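PDB 6M6T: 4-alpha-glucanotransferase from Streptococcus agalactiae, which belongs to the amylomaltase (disproportionating enzyme) family of carbohydrate-active enzymes and folds as an elaborated TIM barrel. Local coordinates for residues Ile381-Thr386 / Glu417-Arg422; Thr127-Asp132 / Thr191-Tyr196; Lys299-Tyr304 / Glu326-Ile331. One frame throughout, in Å; residues are numbered along the deposited sequence.

Contact 1: Ile381-Thr386 / Glu417-Arg422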
loop_
_atom_site.group_PDB
_atom_site.type_symbol
_atom_site.label_atom_id
_atom_site.label_comp_id
_atom_site.label_asym_id
_atom_site.label_seq_id
_atom_site.Cartn_x
_atom_site.Cartn_y
_atom_site.Cartn_z
ATOM N N ILE A 381 -14.685 11.243 -16.875
ATOM C CA ILE A 381 -14.300 11.572 -18.254
ATOM C C ILE A 381 -13.440 12.832 -18.217
ATOM O O ILE A 381 -13.752 13.776 -17.474
ATOM C CB ILE A 381 -15.529 11.736 -19.175
ATOM C CG1 ILE A 381 -15.141 11.588 -20.654
ATOM C CG2 ILE A 381 -16.204 13.074 -18.950
ATOM C CD1 ILE A 381 -16.118 10.824 -21.509
ATOM N N PRO A 382 -12.342 12.881 -18.978
ATOM C CA PRO A 382 -11.358 13.977 -18.808
ATOM C C PRO A 382 -11.936 15.391 -18.754
ATOM O O PRO A 382 -11.452 16.223 -17.972
ATOM C CB PRO A 382 -10.444 13.798 -20.027
ATOM C CG PRO A 382 -10.519 12.325 -20.345
ATOM C CD PRO A 382 -11.855 11.812 -19.875
ATOM N N HIS A 383 -12.964 15.684 -19.534
ATOM C CA HIS A 383 -13.394 17.070 -19.525
ATOM C C HIS A 383 -14.138 17.457 -18.282
ATOM O O HIS A 383 -14.754 18.514 -18.336
ATOM C CB HIS A 383 -14.248 17.359 -20.755
ATOM C CG HIS A 383 -15.505 16.546 -20.838
ATOM N ND1 HIS A 383 -15.718 15.607 -21.832
ATOM C CD2 HIS A 383 -16.631 16.558 -20.079
ATOM C CE1 HIS A 383 -16.914 15.065 -21.668
ATOM N NE2 HIS A 383 -17.485 15.623 -20.612
ATOM N N ASN A 384 -14.149 16.677 -17.200
ATOM C CA ASN A 384 -14.800 17.070 -15.959
ATOM C C ASN A 384 -13.818 17.164 -14.803
ATOM O O ASN A 384 -14.238 17.386 -13.651
ATOM C CB ASN A 384 -15.918 16.086 -15.603
ATOM C CG ASN A 384 -17.103 16.219 -16.518
ATOM O OD1 ASN A 384 -17.692 15.224 -16.951
ATOM N ND2 ASN A 384 -17.456 17.459 -16.836
ATOM N N TYR A 385 -12.527 16.995 -15.076
ATOM C CA TYR A 385 -11.527 17.073 -14.028
ATOM C C TYR A 385 -11.267 18.531 -13.683
ATOM O O TYR A 385 -11.422 19.424 -14.523
ATOM C CB TYR A 385 -10.234 16.396 -14.468
ATOM C CG TYR A 385 -10.374 14.943 -14.845
ATOM C CD1 TYR A 385 -11.558 14.247 -14.628
ATOM C CD2 TYR A 385 -9.306 14.261 -15.412
ATOM C CE1 TYR A 385 -11.680 12.907 -14.973
ATOM C CE2 TYR A 385 -9.408 12.926 -15.771
ATOM C CZ TYR A 385 -10.597 12.242 -15.539
ATOM O OH TYR A 385 -10.697 10.900 -15.880
ATOM N N THR A 386 -10.896 18.774 -12.430
ATOM C CA THR A 386 -10.429 20.083 -12.005
ATOM C C THR A 386 -8.992 19.948 -11.503
ATOM O O THR A 386 -8.427 18.854 -11.461
ATOM C CB THR A 386 -11.352 20.682 -10.945
ATOM O OG1 THR A 386 -10.915 20.257 -9.655
ATOM C CG2 THR A 386 -12.779 20.209 -11.171
ATOM N N GLU A 417 -11.715 5.756 -29.032
ATOM C CA GLU A 417 -10.708 6.107 -30.029
ATOM C C GLU A 417 -10.993 7.480 -30.631
ATOM O O GLU A 417 -10.062 8.192 -31.027
ATOM C CB GLU A 417 -10.632 5.024 -31.115
ATOM C CG GLU A 417 -10.078 3.673 -30.622
ATOM C CD GLU A 417 -9.913 2.629 -31.735
ATOM O OE1 GLU A 417 -10.837 2.482 -32.573
ATOM O OE2 GLU A 417 -8.862 1.941 -31.759
ATOM N N ASN A 418 -12.268 7.855 -30.713
ATOM C CA ASN A 418 -12.645 9.201 -31.118
ATOM C C ASN A 418 -12.169 10.259 -30.121
ATOM O O ASN A 418 -11.252 11.040 -30.405
ATOM C CB ASN A 418 -14.162 9.269 -31.269
ATOM C CG ASN A 418 -14.584 9.875 -32.584
ATOM O OD1 ASN A 418 -13.827 10.638 -33.192
ATOM N ND2 ASN A 418 -15.800 9.547 -33.038
ATOM N N TYR A 419 -12.757 10.234 -28.927
ATOM C CA TYR A 419 -12.520 11.187 -27.849
ATOM C C TYR A 419 -11.058 11.518 -27.619
ATOM O O TYR A 419 -10.719 12.662 -27.319
ATOM C CB TYR A 419 -13.090 10.625 -26.555
ATOM C CG TYR A 419 -13.192 11.612 -25.426
ATOM C CD1 TYR A 419 -12.074 11.987 -24.689
ATOM C CD2 TYR A 419 -14.427 12.150 -25.064
ATOM C CE1 TYR A 419 -12.187 12.895 -23.630
ATOM C CE2 TYR A 419 -14.545 13.046 -24.016
ATOM C CZ TYR A 419 -13.427 13.413 -23.303
ATOM O OH TYR A 419 -13.559 14.302 -22.264
ATOM N N MET A 420 -10.193 10.517 -27.709
ATOM C CA MET A 420 -8.789 10.675 -27.366
ATOM C C MET A 420 -7.900 10.846 -28.581
ATOM O O MET A 420 -6.688 11.040 -28.414
ATOM C CB MET A 420 -8.315 9.478 -26.538
ATOM C CG MET A 420 -8.968 9.405 -25.169
ATOM S SD MET A 420 -8.395 8.054 -24.137
ATOM C CE MET A 420 -9.755 6.921 -24.378
ATOM N N ARG A 421 -8.464 10.777 -29.791
ATOM C CA ARG A 421 -7.729 11.061 -31.027
ATOM C C ARG A 421 -6.580 10.074 -31.247
ATOM O O ARG A 421 -5.423 10.457 -31.427
ATOM C CB ARG A 421 -7.211 12.508 -31.036
ATOM C CG ARG A 421 -8.294 13.562 -30.825
ATOM C CD ARG A 421 -9.473 13.268 -31.732
ATOM N NE ARG A 421 -9.100 13.268 -33.148
ATOM C CZ ARG A 421 -9.723 12.562 -34.094
ATOM N NH1 ARG A 421 -10.754 11.778 -33.784
ATOM N NH2 ARG A 421 -9.316 12.643 -35.360
ATOM N N ARG A 422 -6.915 8.784 -31.251
ATOM C CA ARG A 422 -5.887 7.774 -31.472
ATOM C C ARG A 422 -5.425 7.824 -32.923
ATOM O O ARG A 422 -6.226 7.654 -33.851
ATOM C CB ARG A 422 -6.386 6.371 -31.115
ATOM C CG ARG A 422 -5.355 5.250 -31.428
ATOM C CD ARG A 422 -5.945 3.845 -31.263
ATOM N NE ARG A 422 -4.977 2.769 -31.500
ATOM C CZ ARG A 422 -5.095 1.525 -31.024
ATOM N NH1 ARG A 422 -6.137 1.176 -30.268
ATOM N NH2 ARG A 422 -4.168 0.618 -31.309
#

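Contact 2: Thr127-Asp132 / Thr191-Tyr196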
loop_
_atom_site.group_PDB
_atom_site.type_symbol
_atom_site.label_atom_id
_atom_site.label_comp_id
_atom_site.label_asym_id
_atom_site.label_seq_id
_atom_site.Cartn_x
_atom_site.Cartn_y
_atom_site.Cartn_z
ATOM N N THR A 127 23.577 -2.920 20.749
ATOM C CA THR A 127 22.400 -2.675 21.564
ATOM C C THR A 127 22.109 -1.185 21.706
ATOM O O THR A 127 20.939 -0.798 21.729
ATOM C CB THR A 127 22.541 -3.357 22.935
ATOM O OG1 THR A 127 23.364 -2.569 23.808
ATOM C CG2 THR A 127 23.125 -4.769 22.777
ATOM N N ARG A 128 23.136 -0.329 21.744
ATOM C CA ARG A 128 22.855 1.101 21.855
ATOM C C ARG A 128 22.429 1.734 20.540
ATOM O O ARG A 128 22.001 2.889 20.547
ATOM C CB ARG A 128 24.056 1.873 22.404
ATOM C CG ARG A 128 23.643 3.086 23.240
ATOM C CD ARG A 128 24.747 4.111 23.346
ATOM N NE ARG A 128 24.332 5.305 24.081
ATOM C CZ ARG A 128 23.463 6.204 23.629
ATOM N NH1 ARG A 128 23.153 7.259 24.372
ATOM N NH2 ARG A 128 22.900 6.050 22.440
ATOM N N MET A 129 22.566 1.027 19.418
ATOM C CA MET A 129 21.930 1.456 18.179
ATOM C C MET A 129 20.491 0.971 18.131
ATOM O O MET A 129 19.579 1.736 17.790
ATOM C CB MET A 129 22.708 0.934 16.966
ATOM C CG MET A 129 24.214 1.179 17.025
ATOM S SD MET A 129 25.170 0.742 15.540
ATOM C CE MET A 129 23.960 -0.139 14.563
ATOM N N LEU A 130 20.270 -0.291 18.513
ATOM C CA LEU A 130 18.926 -0.856 18.457
ATOM C C LEU A 130 17.987 -0.145 19.430
ATOM O O LEU A 130 16.828 0.136 19.098
ATOM C CB LEU A 130 18.986 -2.352 18.748
ATOM C CG LEU A 130 17.663 -3.064 19.021
ATOM C CD1 LEU A 130 16.701 -2.901 17.852
ATOM C CD2 LEU A 130 17.928 -4.538 19.295
ATOM N N SER A 131 18.473 0.165 20.631
ATOM C CA SER A 131 17.621 0.830 21.607
ATOM C C SER A 131 17.379 2.281 21.213
ATOM O O SER A 131 16.252 2.781 21.321
ATOM C CB SER A 131 18.239 0.729 23.009
ATOM O OG SER A 131 18.930 1.916 23.379
ATOM N N ASP A 132 18.420 2.969 20.734
ATOM C CA ASP A 132 18.229 4.296 20.154
ATOM C C ASP A 132 17.191 4.280 19.035
ATOM O O ASP A 132 16.562 5.308 18.757
ATOM C CB ASP A 132 19.561 4.833 19.623
ATOM C CG ASP A 132 20.096 6.001 20.434
ATOM O OD1 ASP A 132 19.339 6.559 21.268
ATOM O OD2 ASP A 132 21.275 6.370 20.219
ATOM N N THR A 191 14.927 -6.969 12.722
ATOM C CA THR A 191 14.478 -6.866 11.337
ATOM C C THR A 191 13.710 -5.568 11.107
ATOM O O THR A 191 13.845 -4.955 10.042
ATOM C CB THR A 191 13.644 -8.084 10.926
ATOM O OG1 THR A 191 12.552 -8.278 11.840
ATOM C CG2 THR A 191 14.519 -9.327 10.891
ATOM N N GLN A 192 12.940 -5.098 12.096
ATOM C CA GLN A 192 12.295 -3.793 11.928
ATOM C C GLN A 192 13.335 -2.676 11.847
ATOM O O GLN A 192 13.173 -1.720 11.069
ATOM C CB GLN A 192 11.289 -3.533 13.055
ATOM C CG GLN A 192 9.932 -4.272 12.909
ATOM C CD GLN A 192 9.301 -4.151 11.515
ATOM O OE1 GLN A 192 8.910 -3.064 11.076
ATOM N NE2 GLN A 192 9.184 -5.281 10.828
ATOM N N TYR A 193 14.422 -2.801 12.620
ATOM C CA TYR A 193 15.500 -1.816 12.548
ATOM C C TYR A 193 16.124 -1.790 11.156
ATOM O O TYR A 193 16.402 -0.713 10.605
ATOM C CB TYR A 193 16.561 -2.115 13.607
ATOM C CG TYR A 193 17.877 -1.371 13.416
ATOM C CD1 TYR A 193 18.022 -0.047 13.834
ATOM C CD2 TYR A 193 18.982 -1.996 12.830
ATOM C CE1 TYR A 193 19.225 0.631 13.663
ATOM C CE2 TYR A 193 20.185 -1.320 12.656
ATOM C CZ TYR A 193 20.299 -0.008 13.072
ATOM O OH TYR A 193 21.488 0.664 12.903
ATOM N N PHE A 194 16.340 -2.973 10.574
ATOM C CA PHE A 194 16.866 -3.067 9.215
ATOM C C PHE A 194 15.951 -2.367 8.231
ATOM O O PHE A 194 16.394 -1.538 7.422
ATOM C CB PHE A 194 17.007 -4.526 8.807
ATOM C CG PHE A 194 18.133 -5.215 9.454
ATOM C CD1 PHE A 194 19.293 -4.520 9.761
ATOM C CD2 PHE A 194 18.051 -6.558 9.746
ATOM C CE1 PHE A 194 20.347 -5.150 10.359
ATOM C CE2 PHE A 194 19.093 -7.190 10.345
ATOM C CZ PHE A 194 20.251 -6.490 10.654
ATOM N N PHE A 195 14.674 -2.751 8.246
ATOM C CA PHE A 195 13.675 -2.111 7.410
ATOM C C PHE A 195 13.817 -0.605 7.454
ATOM O O PHE A 195 13.993 0.042 6.422
ATOM C CB PHE A 195 12.268 -2.502 7.855
ATOM C CG PHE A 195 11.225 -2.185 6.839
ATOM C CD1 PHE A 195 10.638 -0.924 6.797
ATOM C CD2 PHE A 195 10.846 -3.136 5.895
ATOM C CE1 PHE A 195 9.679 -0.625 5.839
ATOM C CE2 PHE A 195 9.885 -2.851 4.936
ATOM C CZ PHE A 195 9.292 -1.595 4.905
ATOM N N TYR A 196 13.708 -0.031 8.647
ATOM C CA TYR A 196 13.633 1.421 8.714
ATOM C C TYR A 196 14.944 2.070 8.282
ATOM O O TYR A 196 14.920 3.076 7.565
ATOM C CB TYR A 196 13.213 1.863 10.112
ATOM C CG TYR A 196 11.715 1.884 10.230
ATOM C CD1 TYR A 196 10.986 0.701 10.132
ATOM C CD2 TYR A 196 11.019 3.083 10.403
ATOM C CE1 TYR A 196 9.602 0.695 10.226
ATOM C CE2 TYR A 196 9.628 3.093 10.494
ATOM C CZ TYR A 196 8.932 1.890 10.399
ATOM O OH TYR A 196 7.565 1.868 10.479
#

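Contact 3: Lys299-Tyr304 / Glu326-Ile331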
loop_
_atom_site.group_PDB
_atom_site.type_symbol
_atom_site.label_atom_id
_atom_site.label_comp_id
_atom_site.label_asym_id
_atom_site.label_seq_id
_atom_site.Cartn_x
_atom_site.Cartn_y
_atom_site.Cartn_z
ATOM N N LYS A 299 -14.198 6.876 1.564
ATOM C CA LYS A 299 -15.612 6.664 1.850
ATOM C C LYS A 299 -15.816 6.177 3.280
ATOM O O LYS A 299 -16.751 6.604 3.971
ATOM C CB LYS A 299 -16.196 5.660 0.850
ATOM C CG LYS A 299 -17.714 5.442 0.975
ATOM C CD LYS A 299 -18.463 6.763 1.191
ATOM C CE LYS A 299 -19.865 6.519 1.627
ATOM N NZ LYS A 299 -20.368 5.420 0.795
ATOM N N GLY A 300 -14.920 5.311 3.750
ATOM C CA GLY A 300 -15.015 4.732 5.076
ATOM C C GLY A 300 -14.971 5.732 6.210
ATOM O O GLY A 300 -15.289 5.355 7.347
ATOM N N PHE A 301 -14.580 6.983 5.943
ATOM C CA PHE A 301 -14.600 8.007 6.982
ATOM C C PHE A 301 -15.909 8.783 7.021
ATOM O O PHE A 301 -16.148 9.515 7.983
ATOM C CB PHE A 301 -13.400 8.947 6.813
ATOM C CG PHE A 301 -12.101 8.268 7.085
ATOM C CD1 PHE A 301 -11.615 8.173 8.380
ATOM C CD2 PHE A 301 -11.396 7.651 6.059
ATOM C CE1 PHE A 301 -10.428 7.504 8.652
ATOM C CE2 PHE A 301 -10.200 6.984 6.317
ATOM C CZ PHE A 301 -9.716 6.913 7.613
ATOM N N SER A 302 -16.773 8.624 6.020
ATOM C CA SER A 302 -18.118 9.179 6.064
ATOM C C SER A 302 -19.162 8.123 6.416
ATOM O O SER A 302 -19.987 8.334 7.310
ATOM C CB SER A 302 -18.458 9.843 4.720
ATOM O OG SER A 302 -18.843 8.883 3.742
ATOM N N ASP A 303 -19.130 6.986 5.725
ATOM C CA ASP A 303 -20.095 5.901 5.890
ATOM C C ASP A 303 -19.385 4.625 5.459
ATOM O O ASP A 303 -19.027 4.505 4.285
ATOM C CB ASP A 303 -21.348 6.111 5.021
ATOM C CG ASP A 303 -22.255 7.233 5.516
ATOM O OD1 ASP A 303 -22.783 7.102 6.645
ATOM O OD2 ASP A 303 -22.474 8.225 4.755
ATOM N N TYR A 304 -19.185 3.677 6.375
ATOM C CA TYR A 304 -18.569 2.400 6.015
ATOM C C TYR A 304 -19.602 1.277 6.000
ATOM O O TYR A 304 -20.619 1.319 6.704
ATOM C CB TYR A 304 -17.421 2.011 6.957
ATOM C CG TYR A 304 -17.885 1.760 8.357
ATOM C CD1 TYR A 304 -18.101 2.823 9.222
ATOM C CD2 TYR A 304 -18.144 0.473 8.816
ATOM C CE1 TYR A 304 -18.547 2.625 10.506
ATOM C CE2 TYR A 304 -18.605 0.266 10.111
ATOM C CZ TYR A 304 -18.790 1.350 10.948
ATOM O OH TYR A 304 -19.232 1.210 12.232
ATOM N N GLU A 326 -15.206 15.379 12.441
ATOM C CA GLU A 326 -14.506 15.597 13.708
ATOM C C GLU A 326 -13.061 15.104 13.632
ATOM O O GLU A 326 -12.134 15.795 14.069
ATOM C CB GLU A 326 -15.253 14.909 14.860
ATOM C CG GLU A 326 -16.689 15.377 15.069
ATOM C CD GLU A 326 -17.638 14.825 14.003
ATOM O OE1 GLU A 326 -18.668 15.479 13.685
ATOM O OE2 GLU A 326 -17.326 13.735 13.468
ATOM N N LEU A 327 -12.859 13.903 13.080
ATOM C CA LEU A 327 -11.515 13.340 12.978
ATOM C C LEU A 327 -10.599 14.274 12.213
ATOM O O LEU A 327 -9.474 14.561 12.644
ATOM C CB LEU A 327 -11.558 11.977 12.286
ATOM C CG LEU A 327 -10.236 11.553 11.645
ATOM C CD1 LEU A 327 -9.260 11.088 12.714
ATOM C CD2 LEU A 327 -10.430 10.462 10.600
ATOM N N PHE A 328 -11.068 14.768 11.070
ATOM C CA PHE A 328 -10.158 15.553 10.256
ATOM C C PHE A 328 -9.981 16.963 10.808
ATOM O O PHE A 328 -8.900 17.543 10.666
ATOM C CB PHE A 328 -10.625 15.532 8.801
ATOM C CG PHE A 328 -10.356 14.214 8.113
ATOM C CD1 PHE A 328 -9.065 13.865 7.731
ATOM C CD2 PHE A 328 -11.387 13.301 7.888
ATOM C CE1 PHE A 328 -8.807 12.649 7.113
ATOM C CE2 PHE A 328 -11.134 12.079 7.271
ATOM C CZ PHE A 328 -9.836 11.757 6.880
ATOM N N ALA A 329 -10.984 17.523 11.483
ATOM C CA ALA A 329 -10.725 18.768 12.199
ATOM C C ALA A 329 -9.667 18.561 13.274
ATOM O O ALA A 329 -8.787 19.411 13.472
ATOM C CB ALA A 329 -12.012 19.315 12.811
ATOM N N THR A 330 -9.734 17.434 13.982
ATOM C CA THR A 330 -8.758 17.179 15.029
ATOM C C THR A 330 -7.369 17.042 14.442
ATOM O O THR A 330 -6.398 17.559 15.009
ATOM C CB THR A 330 -9.135 15.926 15.814
ATOM O OG1 THR A 330 -10.518 15.992 16.172
ATOM C CG2 THR A 330 -8.306 15.829 17.081
ATOM N N ILE A 331 -7.258 16.361 13.293
ATOM C CA ILE A 331 -5.950 16.216 12.648
ATOM C C ILE A 331 -5.415 17.584 12.227
ATOM O O ILE A 331 -4.268 17.931 12.527
ATOM C CB ILE A 331 -6.016 15.227 11.465
ATOM C CG1 ILE A 331 -6.293 13.807 11.963
ATOM C CG2 ILE A 331 -4.697 15.199 10.712
ATOM C CD1 ILE A 331 -6.684 12.837 10.873
#

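Contact 1: Ile381-Thr386 / Glu417-Arg422
Pro382 and Tyr419 meet although their backbones stay well apart, the closest pair of CA atoms, Pro382 and Met420, being 9.5 Å from each other. One long side chain spans the distance. The first torsion of Tyr419 sets its CG anti to the backbone N (chi1 -167°), which sends the phenol out from the last helical turn into the bend at Ile381-His383. There its hydroxyl is gripped twice by one residue: His383 N donates to Tyr419 OH at 3.1 Å, and His383 ND1 pairs with the same OH at 2.6 Å. ND1 sits at the edge of the phenol, and the two rings meet rim to rim, their planes inclined by 32°. Apolar atoms line the ring behind the hydroxyl. CD1 of Ile381 reaches Tyr419 CE2 at 3.7 Å, while CG of Pro382 slides past Tyr419 CE1, also at 3.7 Å. Phe371 adds an edge-to-face contact with the phenol. The helix closes with a Schellman motif, Arg421 having positive phi. In this TIM-barrel fold a tyrosine at the end of helix 410-419, which follows strand 389-392, ties it to the loop before that strand, next to Asp380 of the glycan pocket.

Contact 2: Thr127-Asp132 / Thr191-Tyr196
Met129 points toward Tyr193, Leu130 swings the end of its side chain to it, and these apolar contacts constitute the whole join between the two helical turns. The methionine contributes its end: the chain leaves the helix with CG anti to the carbonyl carbon (chi1 -49°), bends at its last torsion and brings CE to 4.0 Å from Tyr193 CZ, crossing the phenol at a slant. Leucine works lower down, near the root of the tyrosine, where Leu130 CD1 lies 4.3 Å from Tyr193 CB. Val190 and Lys186, one and two turns earlier on the long helix, extend the surface against which Leu130 rests.

Helix 126-134 belongs to a largely helical excursion between barrel strands 43-45 and 212-217, and helix 182-208 leads the chain back to the second of them. The contact therefore packs the excursion against its own return helix.

Aromatic interactions widen the patch, since Tyr193 also meets Phe120 of helix 105-122 and packs edge-to-face with Phe133, on the helix of Met129.

Polar interactions do not cross between the turns. On helix 126-134 Arg128 NH2 and Asp132 OD2 form a salt bridge at 2.8 Å, one turn apart, although the hydrogen bond within it is weak (118° at the hydrogen). Gln192 OE1 accepts from Gly67 N and Tyr196 OH bonds to Val65 O, so these side chains join the long helix to the 65-67 loop.

Contact 3: Lys299-Tyr304 / Glu326-Ile331
Phe301 offers a ring face to the edge of Phe328, whose CZ stands 4.2 Å above the plane of the Phe301 ring and toward its rim. This is an edge-to-face stack, with centroids 5.5 Å apart and planes at 67°. At the edge of the Phe328 ring, in its plane, lies Phe301 CB, 3.9 Å from Phe328 CE2; one face of the Phe328 ring carries CD2 of its neighbour Leu327. With the leucine CG anti to the backbone N (chi1 157°) and chi2 at 76°, Leu327 CD2 also approaches Phe301 CD1 obliquely at 3.4 Å. Trp279 and Leu355 extend the cluster from neighbouring helices.

The contact joins the turn between barrel strand 292-295 and antiparallel strand 303-308 to helix 324-335, which precedes barrel strand 340-342; the Phe301 side chain is about 10 Å from the bound AC1 and ASO.

No hydrogen bond runs between the two segments; each has its own. Lys299 O collects three donors, Ser302 N, Asp303 N and Ser302 OG, the hydroxyl arriving on a lone pair at 3.1 Å. The chemistry is consistent with cohesion by dispersion and the edge-to-face electrostatics of the rings, with the Leu327 methyl touching both.

The three contacts illustrate how one barrel is elaborated at separate points. Along the chain they come in series, contact 2 first, then contact 3, then contact 1, and they share no helix or strand. Contact 2 belongs to the helical excursion between strands 43-45 and 212-217, and contact 3 to the segment between strands 292-295 and 340-342. Centres of contacts 1 and 2 lie about 50 Å apart, on opposite sides of the chain's centre; the centre of contact 3 is about 32 Å from that of contact 1 and about 34 Å from that of contact 2. The eight-stranded parallel sheet is common to them: contacts 2 and 3 each lie within one connection between its strands, while contact 1 joins the two connections flanking strand 389-392.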